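Local coordinates for protein Exo-beta-1,3-galactanase (Bifidobacterium bifidum, PDB 5FLW) that probably releases galactose units one at a time from the non-reducing ends of beta-1,3-galactan chains, as a five-bladed beta-propeller glycoside hydrolase of family 43, at residues A[3-8]-A[280-285]; A[135-140]-A[154-159]; A[160-165]-A[175-180]. One frame throughout, in Å; residues are numbered along the deposited sequence.

Contact 1: A[3-8]-A[280-285]; sequences DRFGAF and QMPISI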
loop_
_atom_site.group_PDB
_atom_site.type_symbol
_atom_site.label_atom_id
_atom_site.label_comp_id
_atom_site.label_asym_id
_atom_site.label_seq_id
_atom_site.Cartn_x
_atom_site.Cartn_y
_atom_site.Cartn_z
ATOM N N ASP A 3 -17.833 7.429 -11.918
ATOM C CA ASP A 3 -16.934 6.927 -10.866
ATOM C C ASP A 3 -17.720 6.352 -9.720
ATOM O O ASP A 3 -18.885 6.682 -9.534
ATOM C CB ASP A 3 -16.089 8.063 -10.315
ATOM C CG ASP A 3 -15.265 8.743 -11.373
ATOM O OD1 ASP A 3 -14.557 8.043 -12.126
ATOM O OD2 ASP A 3 -15.379 9.991 -11.497
ATOM N N ARG A 4 -17.049 5.576 -8.881
ATOM C CA ARG A 4 -17.680 5.009 -7.696
ATOM C C ARG A 4 -16.901 5.518 -6.489
ATOM O O ARG A 4 -15.764 5.101 -6.256
ATOM C CB ARG A 4 -17.714 3.475 -7.723
ATOM C CG ARG A 4 -18.569 2.930 -6.590
ATOM C CD ARG A 4 -18.513 1.422 -6.435
ATOM N NE ARG A 4 -19.496 0.977 -5.435
ATOM C CZ ARG A 4 -19.626 -0.274 -4.992
ATOM N NH1 ARG A 4 -18.821 -1.242 -5.439
ATOM N NH2 ARG A 4 -20.558 -0.547 -4.077
ATOM N N PHE A 5 -17.493 6.457 -5.750
ATOM C CA PHE A 5 -16.837 7.064 -4.602
ATOM C C PHE A 5 -17.662 6.865 -3.338
ATOM O O PHE A 5 -18.898 6.837 -3.376
ATOM C CB PHE A 5 -16.627 8.563 -4.795
ATOM C CG PHE A 5 -15.731 8.919 -5.946
ATOM C CD1 PHE A 5 -14.546 8.201 -6.162
ATOM C CD2 PHE A 5 -16.061 9.985 -6.786
ATOM C CE1 PHE A 5 -13.688 8.516 -7.230
ATOM C CE2 PHE A 5 -15.237 10.343 -7.844
ATOM C CZ PHE A 5 -14.032 9.601 -8.087
ATOM N N GLY A 6 -16.951 6.761 -2.212
ATOM C CA GLY A 6 -17.547 6.616 -0.896
ATOM C C GLY A 6 -16.974 5.422 -0.157
ATOM O O GLY A 6 -15.825 5.012 -0.405
ATOM N N ALA A 7 -17.771 4.863 0.757
ATOM C CA ALA A 7 -17.400 3.705 1.554
ATOM C C ALA A 7 -18.290 2.541 1.117
ATOM O O ALA A 7 -19.518 2.687 1.037
ATOM C CB ALA A 7 -17.613 4.001 3.044
ATOM N N PHE A 8 -17.673 1.395 0.810
ATOM C CA PHE A 8 -18.436 0.266 0.297
ATOM C C PHE A 8 -17.583 -0.992 0.351
ATOM O O PHE A 8 -16.342 -0.939 0.454
ATOM C CB PHE A 8 -18.941 0.487 -1.143
ATOM C CG PHE A 8 -17.864 0.922 -2.102
ATOM C CD1 PHE A 8 -17.060 -0.018 -2.740
ATOM C CD2 PHE A 8 -17.638 2.286 -2.355
ATOM C CE1 PHE A 8 -16.052 0.377 -3.631
ATOM C CE2 PHE A 8 -16.626 2.693 -3.248
ATOM C CZ PHE A 8 -15.837 1.742 -3.884
ATOM N N GLN A 280 -13.061 4.869 -1.096
ATOM C CA GLN A 280 -12.478 5.193 -2.389
ATOM C C GLN A 280 -12.973 6.581 -2.785
ATOM O O GLN A 280 -14.192 6.809 -2.875
ATOM C CB GLN A 280 -12.903 4.163 -3.423
ATOM C CG GLN A 280 -12.362 4.399 -4.817
ATOM C CD GLN A 280 -12.704 3.239 -5.757
ATOM O OE1 GLN A 280 -12.292 2.091 -5.529
ATOM N NE2 GLN A 280 -13.461 3.532 -6.810
ATOM N N MET A 281 -12.036 7.509 -2.996
ATOM C CA MET A 281 -12.392 8.914 -3.159
ATOM C C MET A 281 -11.358 9.585 -4.042
ATOM O O MET A 281 -10.182 9.201 -4.006
ATOM C CB MET A 281 -12.405 9.636 -1.799
ATOM C CG MET A 281 -13.428 9.137 -0.775
ATOM S SD MET A 281 -13.159 9.881 0.853
ATOM C CE MET A 281 -13.544 11.634 0.513
ATOM N N PRO A 282 -11.737 10.625 -4.787
ATOM C CA PRO A 282 -10.716 11.484 -5.399
ATOM C C PRO A 282 -10.001 12.274 -4.309
ATOM O O PRO A 282 -10.581 12.604 -3.267
ATOM C CB PRO A 282 -11.530 12.407 -6.305
ATOM C CG PRO A 282 -12.846 12.531 -5.597
ATOM C CD PRO A 282 -13.090 11.212 -4.911
ATOM N N ILE A 283 -8.707 12.506 -4.509
ATOM C CA ILE A 283 -7.924 13.329 -3.596
ATOM C C ILE A 283 -7.265 14.434 -4.413
ATOM O O ILE A 283 -6.733 14.178 -5.499
ATOM C CB ILE A 283 -6.925 12.493 -2.763
ATOM C CG1 ILE A 283 -6.246 13.354 -1.682
ATOM C CG2 ILE A 283 -5.895 11.819 -3.646
ATOM C CD1 ILE A 283 -5.423 12.584 -0.669
ATOM N N SER A 284 -7.370 15.667 -3.934
ATOM C CA SER A 284 -6.827 16.815 -4.643
ATOM C C SER A 284 -5.378 17.058 -4.204
ATOM O O SER A 284 -5.081 17.097 -3.002
ATOM C CB SER A 284 -7.712 18.036 -4.402
ATOM O OG SER A 284 -6.949 19.210 -4.540
ATOM N N ILE A 285 -4.477 17.200 -5.185
ATOM C CA ILE A 285 -3.038 17.339 -4.949
ATOM C C ILE A 285 -2.496 18.410 -5.882
ATOM O O ILE A 285 -2.554 18.252 -7.106
ATOM C CB ILE A 285 -2.303 15.998 -5.158
ATOM C CG1 ILE A 285 -2.859 14.938 -4.183
ATOM C CG2 ILE A 285 -0.790 16.171 -5.095
ATOM C CD1 ILE A 285 -2.172 13.639 -4.260
#
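Gly6 and Gln280 form an antiparallel hydrogen-bonded pair that ties the N-terminal segment 3-8 to strand 278-286. Gly6 N donates to Gln280 O at 2.8 Å and Gln280 N to Gly6 O at 2.9 Å, both bonds being close to straight. Gly6 has a positive phi (127°), a backbone shape natural to glycine. Gln280 O also meets an alpha C-H, with Phe5 CA 3.2 Å away. A further polar link is weak and bent: Gln280 NE2 lies 2.8 Å from Arg4 O, brought there by an extended chain with CG anti to the backbone N (chi1 180°). The stronger partner of this amide nitrogen is Phe56 O.

The aromatic contacts are of two kinds. Pro282 CD sits squarely over one face of the Phe5 ring, 3.4 Å from the ring centroid, a CH-pi contact, while Asp3 CB covers the rim of the opposite face. Phe8 CZ reaches Gln280 CB at 3.8 Å, and the ring stands nearly perpendicular (82°) to the Gln280 amide, whose carbon CD meets the ring edge in plane. Arg4 NE lies over a face of the Phe8 ring and pairs with Glu299.

Segment 3-8 thus runs between strand 278-286 and Glu299 near the C-terminus, which bonds to the backbone of Phe5 and Ala7. On its other edge strand 278-286 pairs with strand 261-266, whose Leu262 touches Phe5 and Gln280.

Contact 2: A[135-140]-A[154-159]; sequences LSRDIG and EDRDHG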
loop_
_atom_site.group_PDB
_atom_site.type_symbol
_atom_site.label_atom_id
_atom_site.label_comp_id
_atom_site.label_asym_id
_atom_site.label_seq_id
_atom_site.Cartn_x
_atom_site.Cartn_y
_atom_site.Cartn_z
ATOM N N LEU A 135 13.471 -3.970 12.222
ATOM C CA LEU A 135 12.065 -4.297 12.028
ATOM C C LEU A 135 11.531 -3.695 10.739
ATOM O O LEU A 135 11.757 -2.519 10.446
ATOM C CB LEU A 135 11.246 -3.699 13.164
ATOM C CG LEU A 135 11.552 -4.156 14.585
ATOM C CD1 LEU A 135 10.884 -3.236 15.633
ATOM C CD2 LEU A 135 11.148 -5.642 14.764
ATOM N N SER A 136 10.773 -4.489 9.985
ATOM C CA SER A 136 9.972 -4.004 8.861
ATOM C C SER A 136 8.551 -4.551 9.012
ATOM O O SER A 136 8.356 -5.774 9.085
ATOM C CB SER A 136 10.576 -4.451 7.525
ATOM O OG SER A 136 9.788 -3.985 6.437
ATOM N N ARG A 137 7.565 -3.660 9.110
ATOM C CA ARG A 137 6.163 -4.081 9.176
ATOM C C ARG A 137 5.388 -3.540 7.972
ATOM O O ARG A 137 5.611 -4.028 6.862
ATOM C CB ARG A 137 5.583 -3.794 10.556
ATOM C CG ARG A 137 6.272 -4.677 11.617
ATOM C CD ARG A 137 5.478 -4.698 12.892
ATOM N NE ARG A 137 6.031 -5.550 13.943
ATOM C CZ ARG A 137 6.885 -5.094 14.840
ATOM N NH1 ARG A 137 7.279 -3.820 14.739
ATOM N NH2 ARG A 137 7.336 -5.872 15.831
ATOM N N ASP A 138 4.535 -2.519 8.120
ATOM C CA ASP A 138 3.809 -2.021 6.943
ATOM C C ASP A 138 4.783 -1.578 5.859
ATOM O O ASP A 138 5.828 -0.980 6.148
ATOM C CB ASP A 138 2.969 -0.800 7.295
ATOM C CG ASP A 138 1.695 -1.147 8.032
ATOM O OD1 ASP A 138 1.445 -2.346 8.362
ATOM O OD2 ASP A 138 0.962 -0.182 8.324
ATOM N N ILE A 139 4.445 -1.889 4.604
ATOM C CA ILE A 139 5.264 -1.519 3.462
ATOM C C ILE A 139 4.401 -0.848 2.393
ATOM O O ILE A 139 3.182 -1.047 2.320
ATOM C CB ILE A 139 6.033 -2.706 2.826
ATOM C CG1 ILE A 139 5.041 -3.789 2.384
ATOM C CG2 ILE A 139 7.132 -3.251 3.770
ATOM C CD1 ILE A 139 5.616 -4.740 1.348
ATOM N N GLY A 140 5.083 -0.047 1.553
ATOM C CA GLY A 140 4.543 0.427 0.294
ATOM C C GLY A 140 5.670 0.478 -0.722
ATOM O O GLY A 140 6.822 0.227 -0.381
ATOM N N GLU A 154 7.833 0.623 7.596
ATOM C CA GLU A 154 7.697 1.132 8.957
ATOM C C GLU A 154 8.511 0.276 9.925
ATOM O O GLU A 154 8.371 -0.954 9.956
ATOM C CB GLU A 154 6.224 1.180 9.381
ATOM C CG GLU A 154 5.971 2.007 10.657
ATOM C CD GLU A 154 6.123 1.216 11.960
ATOM O OE1 GLU A 154 5.737 0.026 11.990
ATOM O OE2 GLU A 154 6.629 1.786 12.962
ATOM N N ASP A 155 9.354 0.941 10.719
ATOM C CA ASP A 155 10.314 0.308 11.623
ATOM C C ASP A 155 10.098 0.935 12.999
ATOM O O ASP A 155 10.471 2.102 13.218
ATOM C CB ASP A 155 11.718 0.565 11.064
ATOM C CG ASP A 155 12.854 0.268 12.038
ATOM O OD1 ASP A 155 12.648 -0.122 13.206
ATOM O OD2 ASP A 155 14.024 0.479 11.589
ATOM N N ARG A 156 9.488 0.167 13.924
ATOM C CA ARG A 156 9.035 0.765 15.192
ATOM C C ARG A 156 10.175 1.395 16.003
ATOM O O ARG A 156 9.931 2.316 16.801
ATOM C CB ARG A 156 8.255 -0.230 16.038
ATOM C CG ARG A 156 7.382 0.436 17.149
ATOM C CD ARG A 156 6.232 1.291 16.583
ATOM N NE ARG A 156 5.648 0.685 15.377
ATOM C CZ ARG A 156 4.582 -0.131 15.354
ATOM N NH1 ARG A 156 3.933 -0.464 16.471
ATOM N NH2 ARG A 156 4.177 -0.641 14.189
ATOM N N ASP A 157 11.417 0.914 15.836
ATOM C CA ASP A 157 12.513 1.450 16.635
ATOM C C ASP A 157 13.110 2.735 16.055
ATOM O O ASP A 157 13.821 3.440 16.781
ATOM C CB ASP A 157 13.646 0.432 16.781
ATOM C CG ASP A 157 13.213 -0.872 17.447
ATOM O OD1 ASP A 157 12.443 -0.852 18.433
ATOM O OD2 ASP A 157 13.664 -1.921 16.936
ATOM N N HIS A 158 12.868 3.046 14.751
ATOM C CA HIS A 158 13.605 4.133 14.092
ATOM C C HIS A 158 12.739 5.166 13.384
ATOM O O HIS A 158 13.047 6.376 13.435
ATOM C CB HIS A 158 14.675 3.612 13.100
ATOM C CG HIS A 158 15.685 2.698 13.721
ATOM N ND1 HIS A 158 15.771 1.360 13.416
ATOM C CD2 HIS A 158 16.636 2.930 14.654
ATOM C CE1 HIS A 158 16.740 0.803 14.120
ATOM N NE2 HIS A 158 17.281 1.735 14.880
ATOM N N GLY A 159 11.690 4.734 12.705
ATOM C CA GLY A 159 10.888 5.590 11.871
ATOM C C GLY A 159 10.478 4.812 10.650
ATOM O O GLY A 159 10.659 3.594 10.576
HETATM O O HOH W 1 14.411 -2.010 14.117
HETATM O O HOH W 2 7.793 -1.685 12.713
HETATM O O HOH W 3 3.652 -0.963 10.474
#
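Leu135 and Arg137 run alongside Glu154 and Asp155 at the mouth of a beta hairpin, strands 139-143 and 149-155, the first two strands of a four-stranded propeller blade. Two backbone bonds join the chains: Arg137 N to Glu154 O and Glu154 N to Asp138 O, each 2.9 Å. Leu135 O rests 3.1 Å from Asp155 CB, and Leu135 CD1 reaches Asp157 OD2 at 3.3 Å, the two side chains crossing at about a right angle. Arg137 NH1 meets Arg156 CB at 3.9 Å, the guanidinium planes 52° apart and NH1 4.5 Å from Arg156 NH2, two like charges; Tyr106 O holds Arg137 NH2.

Water extends this pairing. One molecule accepts from Leu135 N and donates to the carboxylates of Asp155 and Asp157; a second joins Arg137 NH1 to Glu154 O and OE1; a third links Asp138 N to Glu154 OE1. Arg156 grips Glu154 side-on, NE to OE2 and NH2 to OE1, its chain bent at chi2 (66°) and again at chi3. Asp138 turns elsewhere, to Arg83 and to Ser190 N.

The far end is shaped by Asp155. Its OD1 accepts from Asp157 N in an Asx turn, and His158 and Gly159 both face it in a classic beta bulge. His158 ND1 donates to Asp155 OD2 at 2.7 Å, in the imidazole plane, on the syn side of the carboxylate but 29° out of its plane.

Contact 3: A[160-165]-A[175-180]; sequences THIYRL and DVACER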
loop_
_atom_site.group_PDB
_atom_site.type_symbol
_atom_site.label_atom_id
_atom_site.label_comp_id
_atom_site.label_asym_id
_atom_site.label_seq_id
_atom_site.Cartn_x
_atom_site.Cartn_y
_atom_site.Cartn_z
ATOM N N THR A 160 9.907 5.511 9.668
ATOM C CA THR A 160 9.513 4.853 8.430
ATOM C C THR A 160 10.572 5.147 7.367
ATOM O O THR A 160 10.899 6.320 7.113
ATOM C CB THR A 160 8.097 5.247 8.023
ATOM O OG1 THR A 160 7.218 4.835 9.083
ATOM C CG2 THR A 160 7.681 4.568 6.711
ATOM N N HIS A 161 11.153 4.067 6.814
ATOM C CA HIS A 161 12.242 4.154 5.853
ATOM C C HIS A 161 11.705 4.296 4.437
ATOM O O HIS A 161 10.652 3.750 4.089
ATOM C CB HIS A 161 13.098 2.882 5.851
ATOM C CG HIS A 161 13.760 2.573 7.157
ATOM N ND1 HIS A 161 15.083 2.865 7.411
ATOM C CD2 HIS A 161 13.287 1.971 8.273
ATOM C CE1 HIS A 161 15.397 2.459 8.631
ATOM N NE2 HIS A 161 14.321 1.926 9.181
ATOM N N ILE A 162 12.488 4.972 3.606
ATOM C CA ILE A 162 12.472 4.802 2.157
ATOM C C ILE A 162 13.752 4.048 1.824
ATOM O O ILE A 162 14.856 4.551 2.075
ATOM C CB ILE A 162 12.429 6.148 1.413
ATOM C CG1 ILE A 162 11.180 6.962 1.815
ATOM C CG2 ILE A 162 12.511 5.908 -0.095
ATOM C CD1 ILE A 162 11.098 8.355 1.223
ATOM N N TYR A 163 13.614 2.821 1.318
ATOM C CA TYR A 163 14.743 1.979 0.948
ATOM C C TYR A 163 14.842 1.905 -0.572
ATOM O O TYR A 163 13.840 1.627 -1.242
ATOM C CB TYR A 163 14.508 0.562 1.452
ATOM C CG TYR A 163 14.638 0.342 2.939
ATOM C CD1 TYR A 163 15.784 0.758 3.640
ATOM C CD2 TYR A 163 13.648 -0.357 3.637
ATOM C CE1 TYR A 163 15.909 0.504 5.013
ATOM C CE2 TYR A 163 13.760 -0.599 4.995
ATOM C CZ TYR A 163 14.886 -0.180 5.672
ATOM O OH TYR A 163 14.989 -0.422 7.012
ATOM N N ARG A 164 16.039 2.114 -1.115
ATOM C CA ARG A 164 16.240 1.964 -2.551
ATOM C C ARG A 164 16.574 0.508 -2.876
ATOM O O ARG A 164 17.392 -0.114 -2.194
ATOM C CB ARG A 164 17.323 2.899 -3.087
ATOM C CG ARG A 164 17.485 2.867 -4.616
ATOM C CD ARG A 164 18.330 4.014 -5.129
ATOM N NE ARG A 164 19.637 4.077 -4.459
ATOM C CZ ARG A 164 20.767 3.540 -4.925
ATOM N NH1 ARG A 164 20.768 2.896 -6.090
ATOM N NH2 ARG A 164 21.911 3.664 -4.239
ATOM N N LEU A 165 15.936 -0.018 -3.923
ATOM C CA LEU A 165 16.158 -1.388 -4.349
ATOM C C LEU A 165 17.370 -1.469 -5.274
ATOM O O LEU A 165 17.696 -0.514 -6.004
ATOM C CB LEU A 165 14.935 -1.884 -5.126
ATOM C CG LEU A 165 13.641 -1.994 -4.313
ATOM C CD1 LEU A 165 12.399 -2.033 -5.224
ATOM C CD2 LEU A 165 13.689 -3.240 -3.442
ATOM N N ASP A 175 19.533 2.962 2.576
ATOM C CA ASP A 175 18.546 3.532 3.507
ATOM C C ASP A 175 18.459 5.018 3.136
ATOM O O ASP A 175 19.269 5.839 3.567
ATOM C CB ASP A 175 18.976 3.253 4.950
ATOM C CG ASP A 175 17.906 3.571 5.994
ATOM O OD1 ASP A 175 16.726 3.822 5.647
ATOM O OD2 ASP A 175 18.255 3.499 7.192
ATOM N N VAL A 176 17.496 5.333 2.254
ATOM C CA VAL A 176 17.421 6.665 1.640
ATOM C C VAL A 176 16.983 7.707 2.663
ATOM O O VAL A 176 17.511 8.835 2.702
ATOM C CB VAL A 176 16.461 6.636 0.429
ATOM C CG1 VAL A 176 16.155 8.043 -0.077
ATOM C CG2 VAL A 176 17.023 5.801 -0.681
ATOM N N ALA A 177 15.988 7.355 3.482
ATOM C CA ALA A 177 15.411 8.240 4.483
ATOM C C ALA A 177 14.794 7.376 5.573
ATOM O O ALA A 177 14.412 6.224 5.333
ATOM C CB ALA A 177 14.329 9.162 3.884
ATOM N N CYS A 178 14.724 7.944 6.781
ATOM C CA CYS A 178 14.019 7.286 7.873
ATOM C C CYS A 178 13.371 8.398 8.690
ATOM O O CYS A 178 14.072 9.153 9.378
ATOM C CB CYS A 178 14.966 6.428 8.711
ATOM S SG CYS A 178 14.076 5.457 9.957
ATOM N N GLU A 179 12.049 8.530 8.573
ATOM C CA GLU A 179 11.352 9.690 9.106
ATOM C C GLU A 179 10.385 9.312 10.215
ATOM O O GLU A 179 9.600 8.352 10.088
ATOM C CB GLU A 179 10.579 10.466 8.002
ATOM C CG GLU A 179 11.494 10.935 6.868
ATOM C CD GLU A 179 12.447 12.043 7.319
ATOM O OE1 GLU A 179 12.064 12.857 8.197
ATOM O OE2 GLU A 179 13.584 12.114 6.779
ATOM N N ARG A 180 10.405 10.120 11.273
ATOM C CA ARG A 180 9.359 10.117 12.283
ATOM C C ARG A 180 8.441 11.292 11.989
ATOM O O ARG A 180 8.881 12.320 11.465
ATOM C CB ARG A 180 9.939 10.242 13.695
ATOM C CG ARG A 180 10.650 8.985 14.201
ATOM C CD ARG A 180 11.257 9.263 15.554
ATOM N NE ARG A 180 11.693 8.062 16.251
ATOM C CZ ARG A 180 12.962 7.701 16.415
ATOM N NH1 ARG A 180 13.934 8.443 15.914
ATOM N NH2 ARG A 180 13.261 6.587 17.077
#
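The outer beta hairpin of a propeller blade, strands 159-165 and 172-179, is joined by two antiparallel hydrogen-bonded pairs, Thr160 with Glu179 and Ile162 with Ala177. The first is made by Thr160 N to Glu179 O and Glu179 N to Thr160 O, the second by Ile162 N to Ala177 O. A classic beta bulge then shifts the register by one: Val176 and Ala177 both face Ile162, whose O takes Val176 N at 2.8 Å and Ala177 N more weakly at 3.3 Å.

One face carries two non-hydrogen-bonded pairs, His161 with Cys178 and, beyond the bulge, Tyr163 with Asp175. His161 ND1 donates to Asp175 OD1 at 2.6 Å, nearly straight, close to the imidazole plane and on the syn side of OD1 but tilted 30° out of the carboxylate plane. The ring is enclosed: Cys178 SG, anti to its own N (chi1 -174°), lies 3.6 Å from the ring centroid over one face, while Tyr163 OH covers the opposite one. This would fix its rotation. On the other face of the sheet Ile162 CD1 lies 4.3 Å from Ala177 CB; Val176, at the bulge, points toward strand 159-165, where Ile162 CG2 meets its CB at 4.1 Å. Trp202 of strand 199-205 touches Thr160, Ile162 and Glu179. The outer two strands of an antiparallel blade, 172-179 outermost, thus pack against the next blade, as in the five-bladed propeller of family 43.

Contacts 2 and 3 belong to the same four-stranded sheet and touch, their centres 9 Å apart. Asp155 OD2 of contact 2 lies 2.8 Å from His161 NE2 of contact 3, a probable hydrogen bond; with Asp175 on its other nitrogen, His161 bridges two carboxylates, which would favour a positively charged ring. Contact 1 lies across the chain's centre, its own centre about 27 Å and 28 Å from those of contacts 2 and 3, and joins the N-terminal segment to another sheet, 271 residues lying between. Family 43 active sites occupy the propeller's central pocket; Asp138, at the start of the inner strand and close to Arg83 and the carboxylate of Glu189, may lie near it.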